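Local atomic coordinates of methyltransferase WBDD (Escherichia coli, PDB entry 4AZS), a protein that probably phosphorylates and methylates the end of the O9a O-antigen chain as a bifunctional kinase and methyltransferase, thereby regulating its length. Residues Glu55-Leu60 / Leu227-Asn232; Asp189-Glu193 / Asp270-Gly274; Phe266-Asp270 / Asn284-Leu288. All blocks are in the same frame, centred on the assembly; numbering follows the deposited sequence.

Overall arrangement
Contact 1 joins helix 47-64 to the hairpin between the methyltransferase and kinase sheets; contact 2 joins a loop of the methyltransferase half to the loop after strand 262-268 of the kinase, whereas contact 3 lies within the kinase N-lobe. Contacts 1 and 2 stay apart, with centres 25 Å from each other and nearest atoms about 14 Å apart. Contact 1 meets contact 3 by packing of Ile228 CD1 against Phe266 CE2 at 4.2 Å. Contacts 2 and 3, with centres 16 Å apart, share Asp270, where strand 262-268 gives way to the following loop, and both also touch a second subunit. Contact 3 lies nearest the nucleotide: the side chain of Phe267 is about 7 Å from the bound AMP.

Contact 1: residues Glu55-Leu60 / Leu227-Asn232; sequences EQYDNL and LINDFN
Segment 55-60 of helix 47-64 runs past a tight beta hairpin, approaching it most closely where the CA atoms of Asn59 and Asn229 stand 7.1 Å apart; Ile228 to Phe231 form a type I turn, so Asn229 sits at its second position, at the corner facing the helix. That asparagine carries most of the polar contact. Its CG lies opposite its own carbonyl carbon (chi1 -79°), which swings the amide across to the helix, where Glu55 and Gln56, and Asn59 one turn on, gather round it. Gln56 NE2 gives a weak hydrogen bond to Asn229 OD1 at 3.4 Å, the two amides tilted only moderately against each other. A bend at chi2 brings the Gln56 amide round toward the turn. Asn59 ND2 comes even nearer to the same oxygen, 3.2 Å, but its N-H is badly aimed, so no bond is counted, and Asn59 OD1 turns back to Arg62. At the nitrogen end of the amide, Asn229 ND2 donates to Glu55 OE2 at 3.3 Å, from above the carboxylate plane; Glu55 has a second conformer, so this bond is probably part-time. Further along, Asn232 ND2 lies 4.2 Å from Leu60 CA, while Asn232 OD1 accepts from Arg225. Away from these polar groups the interface turns apolar: Leu60 CD1 meets Leu227 CD2 at 4.4 Å, both leucines also lying on Ala169 of strand 169-173, and Gln56 packs on Ile171, Ile204 and Leu220. The helix thus rests on the hairpin that follows strand 216-222 of the methyltransferase sheet. A carboxamide suits the turn corner because it offers a donor and an acceptor together, letting one uncharged residue answer both an acid and an amide of the helix through long bonds, one of them weak and the other bent.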
loop_
_atom_site.group_PDB
_atom_site.type_symbol
_atom_site.label_atom_id
_atom_site.label_comp_id
_atom_site.label_asym_id
_atom_site.label_seq_id
_atom_site.Cartn_x
_atom_site.Cartn_y
_atom_site.Cartn_z
ATOM N N GLU A 55 -55.684 6.665 10.494
ATOM C CA GLU A 55 -56.170 6.307 11.831
ATOM C C GLU A 55 -55.340 7.027 12.913
ATOM O O GLU A 55 -55.868 7.602 13.860
ATOM C CB GLU A 55 -56.125 4.784 11.997
ATOM C CG GLU A 55 -55.903 4.237 13.404
ATOM C CD GLU A 55 -55.776 2.703 13.414
ATOM O OE1 GLU A 55 -56.348 2.025 12.516
ATOM O OE2 GLU A 55 -55.110 2.171 14.329
ATOM N N GLN A 56 -54.021 7.026 12.760
ATOM C CA GLN A 56 -53.146 7.658 13.724
ATOM C C GLN A 56 -53.264 9.181 13.641
ATOM O O GLN A 56 -53.244 9.844 14.668
ATOM C CB GLN A 56 -51.692 7.247 13.483
ATOM C CG GLN A 56 -51.356 5.794 13.841
ATOM C CD GLN A 56 -51.720 5.440 15.272
ATOM O OE1 GLN A 56 -51.685 6.272 16.191
ATOM N NE2 GLN A 56 -52.160 4.235 15.447
ATOM N N TYR A 57 -53.359 9.728 12.422
ATOM C CA TYR A 57 -53.680 11.146 12.247
ATOM C C TYR A 57 -54.937 11.521 13.067
ATOM O O TYR A 57 -54.897 12.458 13.847
ATOM C CB TYR A 57 -53.872 11.513 10.783
ATOM C CG TYR A 57 -54.231 12.979 10.589
ATOM C CD1 TYR A 57 -55.561 13.423 10.687
ATOM C CD2 TYR A 57 -53.243 13.921 10.382
ATOM C CE1 TYR A 57 -55.881 14.775 10.544
ATOM C CE2 TYR A 57 -53.544 15.246 10.248
ATOM C CZ TYR A 57 -54.856 15.677 10.328
ATOM O OH TYR A 57 -55.086 17.007 10.191
ATOM N N ASP A 58 -56.022 10.768 12.915
ATOM C CA ASP A 58 -57.291 11.081 13.601
ATOM C C ASP A 58 -57.132 11.017 15.105
ATOM O O ASP A 58 -57.602 11.909 15.818
ATOM C CB ASP A 58 -58.405 10.104 13.184
ATOM C CG ASP A 58 -58.842 10.291 11.759
ATOM O OD1 ASP A 58 -58.600 11.360 11.202
ATOM O OD2 ASP A 58 -59.455 9.364 11.192
ATOM N N ASN A 59 -56.452 9.971 15.609
ATOM C CA ASN A 59 -56.218 9.853 17.041
ATOM C C ASN A 59 -55.512 11.080 17.554
ATOM O O ASN A 59 -55.851 11.624 18.590
ATOM C CB ASN A 59 -55.349 8.624 17.379
ATOM C CG ASN A 59 -56.076 7.319 17.155
ATOM O OD1 ASN A 59 -57.304 7.287 17.028
ATOM N ND2 ASN A 59 -55.318 6.222 17.119
ATOM N N LEU A 60 -54.475 11.512 16.865
ATOM C CA LEU A 60 -53.670 12.591 17.433
ATOM C C LEU A 60 -54.425 13.895 17.241
ATOM O O LEU A 60 -54.356 14.784 18.074
ATOM C CB LEU A 60 -52.290 12.645 16.792
ATOM C CG LEU A 60 -51.347 13.724 17.347
ATOM C CD1 LEU A 60 -51.082 13.597 18.841
ATOM C CD2 LEU A 60 -50.060 13.593 16.571
ATOM N N LEU A 227 -48.883 7.201 23.152
ATOM C CA LEU A 227 -49.746 7.132 22.029
ATOM C C LEU A 227 -50.248 5.700 21.889
ATOM O O LEU A 227 -49.697 4.907 21.172
ATOM C CB LEU A 227 -48.965 7.517 20.789
ATOM C CG LEU A 227 -48.404 8.928 20.716
ATOM C CD1 LEU A 227 -47.506 9.090 19.520
ATOM C CD2 LEU A 227 -49.510 9.928 20.691
ATOM N N ILE A 228 -51.328 5.409 22.579
ATOM C CA ILE A 228 -51.928 4.095 22.632
ATOM C C ILE A 228 -53.375 4.377 22.253
ATOM O O ILE A 228 -53.919 5.405 22.645
ATOM C CB ILE A 228 -51.795 3.570 24.080
ATOM C CG1 ILE A 228 -50.364 3.155 24.378
ATOM C CG2 ILE A 228 -52.720 2.385 24.352
ATOM C CD1 ILE A 228 -50.130 2.949 25.862
ATOM N N ASN A 229 -54.009 3.505 21.488
ATOM C CA ASN A 229 -55.213 3.933 20.740
ATOM C C ASN A 229 -56.303 4.460 21.679
ATOM O O ASN A 229 -57.055 5.377 21.342
ATOM C CB ASN A 229 -55.726 2.835 19.778
ATOM C CG ASN A 229 -54.914 2.767 18.460
ATOM O OD1 ASN A 229 -53.975 3.531 18.231
ATOM N ND2 ASN A 229 -55.274 1.835 17.607
ATOM N N ASP A 230 -56.287 3.922 22.886
ATOM C CA ASP A 230 -57.233 4.202 23.917
ATOM C C ASP A 230 -56.788 5.323 24.879
ATOM O O ASP A 230 -57.545 5.761 25.747
ATOM C CB ASP A 230 -57.256 2.888 24.698
ATOM C CG ASP A 230 -58.370 2.803 25.660
ATOM O OD1 ASP A 230 -59.337 3.571 25.489
ATOM O OD2 ASP A 230 -58.276 1.955 26.586
ATOM N N PHE A 231 -55.521 5.716 24.805
ATOM C CA PHE A 231 -54.938 6.609 25.797
ATOM C C PHE A 231 -53.866 7.446 25.135
ATOM O O PHE A 231 -52.816 6.925 24.778
ATOM C CB PHE A 231 -54.258 5.797 26.901
ATOM C CG PHE A 231 -53.857 6.625 28.107
ATOM C CD1 PHE A 231 -54.775 6.950 29.053
ATOM C CD2 PHE A 231 -52.555 7.078 28.266
ATOM C CE1 PHE A 231 -54.420 7.700 30.166
ATOM C CE2 PHE A 231 -52.186 7.846 29.373
ATOM C CZ PHE A 231 -53.112 8.141 30.328
ATOM N N ASN A 232 -54.109 8.739 24.998
ATOM C CA ASN A 232 -53.224 9.587 24.238
ATOM C C ASN A 232 -52.980 10.863 25.024
ATOM O O ASN A 232 -53.833 11.764 25.081
ATOM C CB ASN A 232 -53.843 9.848 22.874
ATOM C CG ASN A 232 -52.923 10.597 21.949
ATOM O OD1 ASN A 232 -52.299 11.599 22.330
ATOM N ND2 ASN A 232 -52.847 10.147 20.730
#

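Contact 2: residues Asp189-Glu193 / Asp270-Gly274; sequences DDPRE and DMPHG
The guanidinium of Arg192 has Pro272 over one face, the proline N 3.4 Å above its plane and toward the rim, while carboxylates occupy its edge. Along the NE-NH2 side Asp190 is gripped side-on, Asp190 OD1 lying 2.9 Å from Arg192 NE and Asp190 OD2 2.9 Å from Arg192 NH2. At the far end Arg192 NH1 bonds Asp270 OD1 at 3.0 Å, and NH2 adds a weak bond to that oxygen. Here the two planes stand nearly perpendicular (87°), so the guanidinium comes from above the Asp270 carboxylate, whose OD2 is held by Ser23 of a second subunit. A bend at chi3 (-69°) folds Arg192 back onto Asp190, which also takes the backbone N of Arg192 on OD1, 2.8 Å away, in an Asx turn. The His273 ring presents its edge to Glu193 and to Asp189 CB; NE2 points straight at Glu193 OE2, though the modelled separation is implausibly short and the histidine poorly ordered, so the strength of that bond is doubtful. Water joins both ends of the contact: one bridges Asp190 OD2 and His273 N, another Arg192 NH1 and the carbonyl O of Asp270. Proline suits its place, giving a compact, apolar surface whose N carries no hydrogen to compete for the carboxylates. The loop before strand 200-207 is thus clasped to the one between strand 262-268 and helix 278-296. With two aspartates about a single arginine, the salt-bridge network should favour the charged state of all three, and the second subunit is tied in through Asp270.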
loop_
_atom_site.group_PDB
_atom_site.type_symbol
_atom_site.label_atom_id
_atom_site.label_comp_id
_atom_site.label_asym_id
_atom_site.label_seq_id
_atom_site.Cartn_x
_atom_site.Cartn_y
_atom_site.Cartn_z
ATOM N N ASP A 189 -28.745 -4.544 12.711
ATOM C CA ASP A 189 -29.232 -5.861 12.996
ATOM C C ASP A 189 -30.748 -5.900 13.142
ATOM O O ASP A 189 -31.401 -6.844 12.749
ATOM C CB ASP A 189 -28.585 -6.341 14.292
ATOM C CG ASP A 189 -28.350 -7.824 14.289
ATOM O OD1 ASP A 189 -29.120 -8.535 13.586
ATOM O OD2 ASP A 189 -27.398 -8.275 14.970
ATOM N N ASP A 190 -31.294 -4.855 13.739
ATOM C CA ASP A 190 -32.721 -4.748 13.979
ATOM C C ASP A 190 -33.134 -3.293 13.811
ATOM O O ASP A 190 -32.445 -2.387 14.317
ATOM C CB ASP A 190 -32.975 -5.175 15.396
ATOM C CG ASP A 190 -34.458 -5.311 15.697
ATOM O OD1 ASP A 190 -35.238 -4.310 15.695
ATOM O OD2 ASP A 190 -34.840 -6.469 15.908
ATOM N N PRO A 191 -34.259 -3.052 13.134
ATOM C CA PRO A 191 -34.646 -1.687 12.885
ATOM C C PRO A 191 -34.903 -0.865 14.155
ATOM O O PRO A 191 -34.795 0.360 14.146
ATOM C CB PRO A 191 -35.937 -1.830 12.047
ATOM C CG PRO A 191 -36.446 -3.179 12.338
ATOM C CD PRO A 191 -35.241 -4.022 12.604
ATOM N N ARG A 192 -35.283 -1.530 15.229
ATOM C CA ARG A 192 -35.441 -0.852 16.501
ATOM C C ARG A 192 -34.181 -0.159 17.038
ATOM O O ARG A 192 -34.294 0.771 17.814
ATOM C CB ARG A 192 -35.995 -1.798 17.532
ATOM C CG ARG A 192 -37.465 -1.980 17.307
ATOM C CD ARG A 192 -37.956 -3.115 18.146
ATOM N NE ARG A 192 -37.425 -4.360 17.634
ATOM C CZ ARG A 192 -37.774 -5.561 18.097
ATOM N NH1 ARG A 192 -38.661 -5.676 19.078
ATOM N NH2 ARG A 192 -37.234 -6.653 17.577
ATOM N N GLU A 193 -33.012 -0.542 16.575
ATOM C CA GLU A 193 -31.792 0.199 16.953
ATOM C C GLU A 193 -31.778 1.646 16.483
ATOM O O GLU A 193 -31.012 2.468 17.000
ATOM C CB GLU A 193 -30.569 -0.459 16.371
ATOM C CG GLU A 193 -30.218 -1.769 17.045
ATOM C CD GLU A 193 -29.104 -2.492 16.284
ATOM O OE1 GLU A 193 -28.070 -1.845 15.948
ATOM O OE2 GLU A 193 -29.292 -3.689 15.984
ATOM N N ASP A 270 -41.600 -8.645 22.847
ATOM C CA ASP A 270 -40.772 -8.855 21.650
ATOM C C ASP A 270 -39.686 -7.771 21.753
ATOM O O ASP A 270 -40.025 -6.544 21.791
ATOM C CB ASP A 270 -41.680 -8.649 20.430
ATOM C CG ASP A 270 -40.938 -8.646 19.087
ATOM O OD1 ASP A 270 -39.677 -8.547 19.078
ATOM O OD2 ASP A 270 -41.669 -8.756 18.053
ATOM N N MET A 271 -38.429 -8.209 21.897
ATOM C CA MET A 271 -37.272 -7.295 22.025
ATOM C C MET A 271 -36.240 -7.621 20.967
ATOM O O MET A 271 -36.222 -8.736 20.496
ATOM C CB MET A 271 -36.630 -7.410 23.390
ATOM C CG MET A 271 -37.356 -6.616 24.468
ATOM S SD MET A 271 -37.143 -4.809 24.385
ATOM C CE MET A 271 -35.530 -4.647 25.146
ATOM N N PRO A 272 -35.372 -6.647 20.591
ATOM C CA PRO A 272 -34.366 -6.979 19.585
ATOM C C PRO A 272 -33.238 -7.822 20.150
ATOM O O PRO A 272 -33.137 -7.986 21.363
ATOM C CB PRO A 272 -33.828 -5.608 19.145
ATOM C CG PRO A 272 -34.088 -4.686 20.289
ATOM C CD PRO A 272 -35.356 -5.202 20.930
ATOM N N HIS A 273 -32.415 -8.357 19.248
ATOM C CA HIS A 273 -31.112 -8.952 19.596
ATOM C C HIS A 273 -31.293 -10.158 20.462
ATOM O O HIS A 273 -32.256 -10.896 20.297
ATOM C CB HIS A 273 -30.196 -7.900 20.237
ATOM C CG HIS A 273 -30.141 -6.601 19.457
ATOM N ND1 HIS A 273 -30.688 -5.442 19.917
ATOM C CD2 HIS A 273 -29.614 -6.318 18.193
ATOM C CE1 HIS A 273 -30.493 -4.471 19.003
ATOM N NE2 HIS A 273 -29.836 -5.016 17.947
ATOM N N GLY A 274 -30.388 -10.383 21.395
ATOM C CA GLY A 274 -30.511 -11.541 22.261
ATOM C C GLY A 274 -31.579 -11.289 23.292
ATOM O O GLY A 274 -32.145 -12.222 23.843
HETATM O O HOH W 1 -33.464 -8.584 16.408
HETATM O O HOH W 2 -39.441 -4.001 20.923
#

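Contact 3: residues Phe266-Asp270 / Asn284-Leu288; sequences FFYYD and NKYEL. Unlike the reference sequence in segment 284-288: Tyr286 (reference His).
Strand 266-268 and helix 284-288 run nearly antiparallel, their segment axes 8.8 Å apart at an angle of 154°, and the backbones come closest at Tyr269 and Asn284, whose CA atoms are 6.1 Å apart. Just there Asn284 ND2 donates to the carbonyl O of Tyr268 at 2.8 Å, fairly straight (158°) and close to the plane of its own amide. The amide is well suited to a buried site between strand and helix: ND2 also reaches Ser253, and OD1 accepts from Arg254, so each polar end is satisfied. Phe267 faces the helix. Leu288 CD1 sits over one face of its ring, 3.8 Å from the centroid in a CH-pi contact, while the carbonyl O of Asn284, 3.6 Å from Phe267 CD2, meets the ring edge. In strand order and helix placement this is the N-lobe of a protein kinase, with strand 262-268 in the position of beta3 and helix 278-296 in that of helix C; Phe267 also packs on Tyr256, which lines the AMP pocket. Tyr269 meets the helix chiefly at Lys285. With chi1 -55° placing CG beside the backbone N, the ring comes up against the backbone at Lys285, with Tyr269 CE1 3.4 Å from Lys285 CA. The methylenes of Lys285 cross the ring, CG lying over one face 3.8 Å from the centroid; a second conformer of the lysine makes the details of this CH-pi contact less certain. A long aliphatic stem fits here because it covers the aromatic face while NZ reaches Thr20 of a second subunit. Beyond the ring, Tyr269 OH touches Leu288 CD2 at 3.6 Å and is hydrogen-bonded to Glu312.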
loop_
_atom_site.group_PDB
_atom_site.type_symbol
_atom_site.label_atom_id
_atom_site.label_comp_id
_atom_site.label_asym_id
_atom_site.label_seq_id
_atom_site.Cartn_x
_atom_site.Cartn_y
_atom_site.Cartn_z
ATOM N N PHE A 266 -45.012 0.124 30.384
ATOM C CA PHE A 266 -45.005 -0.424 29.034
ATOM C C PHE A 266 -43.980 -1.544 28.978
ATOM O O PHE A 266 -42.789 -1.280 29.118
ATOM C CB PHE A 266 -44.644 0.673 28.009
ATOM C CG PHE A 266 -45.116 0.384 26.613
ATOM C CD1 PHE A 266 -44.357 -0.349 25.746
ATOM C CD2 PHE A 266 -46.329 0.842 26.186
ATOM C CE1 PHE A 266 -44.802 -0.628 24.462
ATOM C CE2 PHE A 266 -46.786 0.589 24.923
ATOM C CZ PHE A 266 -46.025 -0.140 24.037
ATOM N N PHE A 267 -44.440 -2.781 28.796
ATOM C CA PHE A 267 -43.569 -3.967 28.710
ATOM C C PHE A 267 -43.438 -4.493 27.277
ATOM O O PHE A 267 -44.427 -4.739 26.611
ATOM C CB PHE A 267 -44.144 -5.091 29.557
ATOM C CG PHE A 267 -43.990 -4.908 31.054
ATOM C CD1 PHE A 267 -43.585 -3.685 31.624
ATOM C CD2 PHE A 267 -44.267 -5.978 31.911
ATOM C CE1 PHE A 267 -43.467 -3.546 33.003
ATOM C CE2 PHE A 267 -44.150 -5.836 33.282
ATOM C CZ PHE A 267 -43.757 -4.621 33.833
ATOM N N TYR A 268 -42.210 -4.676 26.814
ATOM C CA TYR A 268 -41.948 -5.326 25.567
ATOM C C TYR A 268 -41.863 -6.829 25.832
ATOM O O TYR A 268 -41.174 -7.273 26.743
ATOM C CB TYR A 268 -40.661 -4.778 24.970
ATOM C CG TYR A 268 -40.834 -3.348 24.539
ATOM C CD1 TYR A 268 -41.540 -3.036 23.389
ATOM C CD2 TYR A 268 -40.339 -2.301 25.296
ATOM C CE1 TYR A 268 -41.708 -1.717 22.982
ATOM C CE2 TYR A 268 -40.500 -0.973 24.895
ATOM C CZ TYR A 268 -41.176 -0.691 23.726
ATOM O OH TYR A 268 -41.393 0.620 23.338
ATOM N N TYR A 269 -42.639 -7.593 25.075
ATOM C CA TYR A 269 -42.552 -9.046 25.039
ATOM C C TYR A 269 -41.580 -9.432 23.921
ATOM O O TYR A 269 -40.887 -10.424 23.996
ATOM C CB TYR A 269 -43.926 -9.614 24.712
ATOM C CG TYR A 269 -45.020 -9.189 25.600
ATOM C CD1 TYR A 269 -44.762 -8.775 26.879
ATOM C CD2 TYR A 269 -46.352 -9.231 25.179
ATOM C CE1 TYR A 269 -45.770 -8.392 27.717
ATOM C CE2 TYR A 269 -47.387 -8.869 26.047
ATOM C CZ TYR A 269 -47.081 -8.454 27.306
ATOM O OH TYR A 269 -48.040 -8.072 28.217
ATOM N N ASP A 270 -41.600 -8.645 22.847
ATOM C CA ASP A 270 -40.772 -8.855 21.650
ATOM C C ASP A 270 -39.686 -7.771 21.753
ATOM O O ASP A 270 -40.025 -6.544 21.791
ATOM C CB ASP A 270 -41.680 -8.649 20.430
ATOM C CG ASP A 270 -40.938 -8.646 19.087
ATOM O OD1 ASP A 270 -39.677 -8.547 19.078
ATOM O OD2 ASP A 270 -41.669 -8.756 18.053
ATOM N N ASN A 284 -42.435 -11.503 31.208
ATOM C CA ASN A 284 -42.930 -10.146 30.997
ATOM C C ASN A 284 -44.419 -10.188 30.718
ATOM O O ASN A 284 -45.208 -9.434 31.334
ATOM C CB ASN A 284 -42.198 -9.468 29.844
ATOM C CG ASN A 284 -41.044 -8.598 30.306
ATOM O OD1 ASN A 284 -40.691 -8.594 31.484
ATOM N ND2 ASN A 284 -40.457 -7.834 29.375
ATOM N N LYS A 285 -44.812 -11.103 29.833
ATOM C CA LYS A 285 -46.203 -11.259 29.440
ATOM C C LYS A 285 -47.056 -11.678 30.651
ATOM O O LYS A 285 -48.144 -11.117 30.899
ATOM C CB LYS A 285 -46.284 -12.282 28.281
ATOM C CG LYS A 285 -47.501 -12.175 27.372
ATOM C CD LYS A 285 -47.197 -12.647 25.930
ATOM C CE LYS A 285 -48.478 -12.993 25.177
ATOM N NZ LYS A 285 -48.405 -12.814 23.694
ATOM N N TYR A 286 -46.542 -12.650 31.402
ATOM C CA TYR A 286 -47.233 -13.207 32.551
ATOM C C TYR A 286 -47.413 -12.164 33.652
ATOM O O TYR A 286 -48.523 -11.936 34.115
ATOM C CB TYR A 286 -46.473 -14.436 33.098
ATOM C CG TYR A 286 -47.119 -15.024 34.334
ATOM C CD1 TYR A 286 -48.267 -15.798 34.239
ATOM C CD2 TYR A 286 -46.596 -14.774 35.596
ATOM C CE1 TYR A 286 -48.871 -16.323 35.369
ATOM C CE2 TYR A 286 -47.196 -15.290 36.732
ATOM C CZ TYR A 286 -48.332 -16.058 36.614
ATOM O OH TYR A 286 -48.908 -16.566 37.748
ATOM N N GLU A 287 -46.328 -11.502 34.031
ATOM C CA GLU A 287 -46.409 -10.453 35.037
ATOM C C GLU A 287 -47.379 -9.346 34.645
ATOM O O GLU A 287 -48.205 -8.936 35.456
ATOM C CB GLU A 287 -45.009 -9.948 35.434
ATOM C CG GLU A 287 -44.248 -11.084 36.123
ATOM C CD GLU A 287 -42.835 -10.769 36.580
ATOM O OE1 GLU A 287 -42.265 -9.726 36.237
ATOM O OE2 GLU A 287 -42.287 -11.601 37.314
ATOM N N LEU A 288 -47.360 -8.890 33.403
ATOM C CA LEU A 288 -48.198 -7.736 33.108
ATOM C C LEU A 288 -49.623 -8.178 33.058
ATOM O O LEU A 288 -50.514 -7.485 33.527
ATOM C CB LEU A 288 -47.824 -7.032 31.804
ATOM C CG LEU A 288 -48.526 -5.665 31.748
ATOM C CD1 LEU A 288 -47.704 -4.595 32.439
ATOM C CD2 LEU A 288 -48.875 -5.267 30.331
#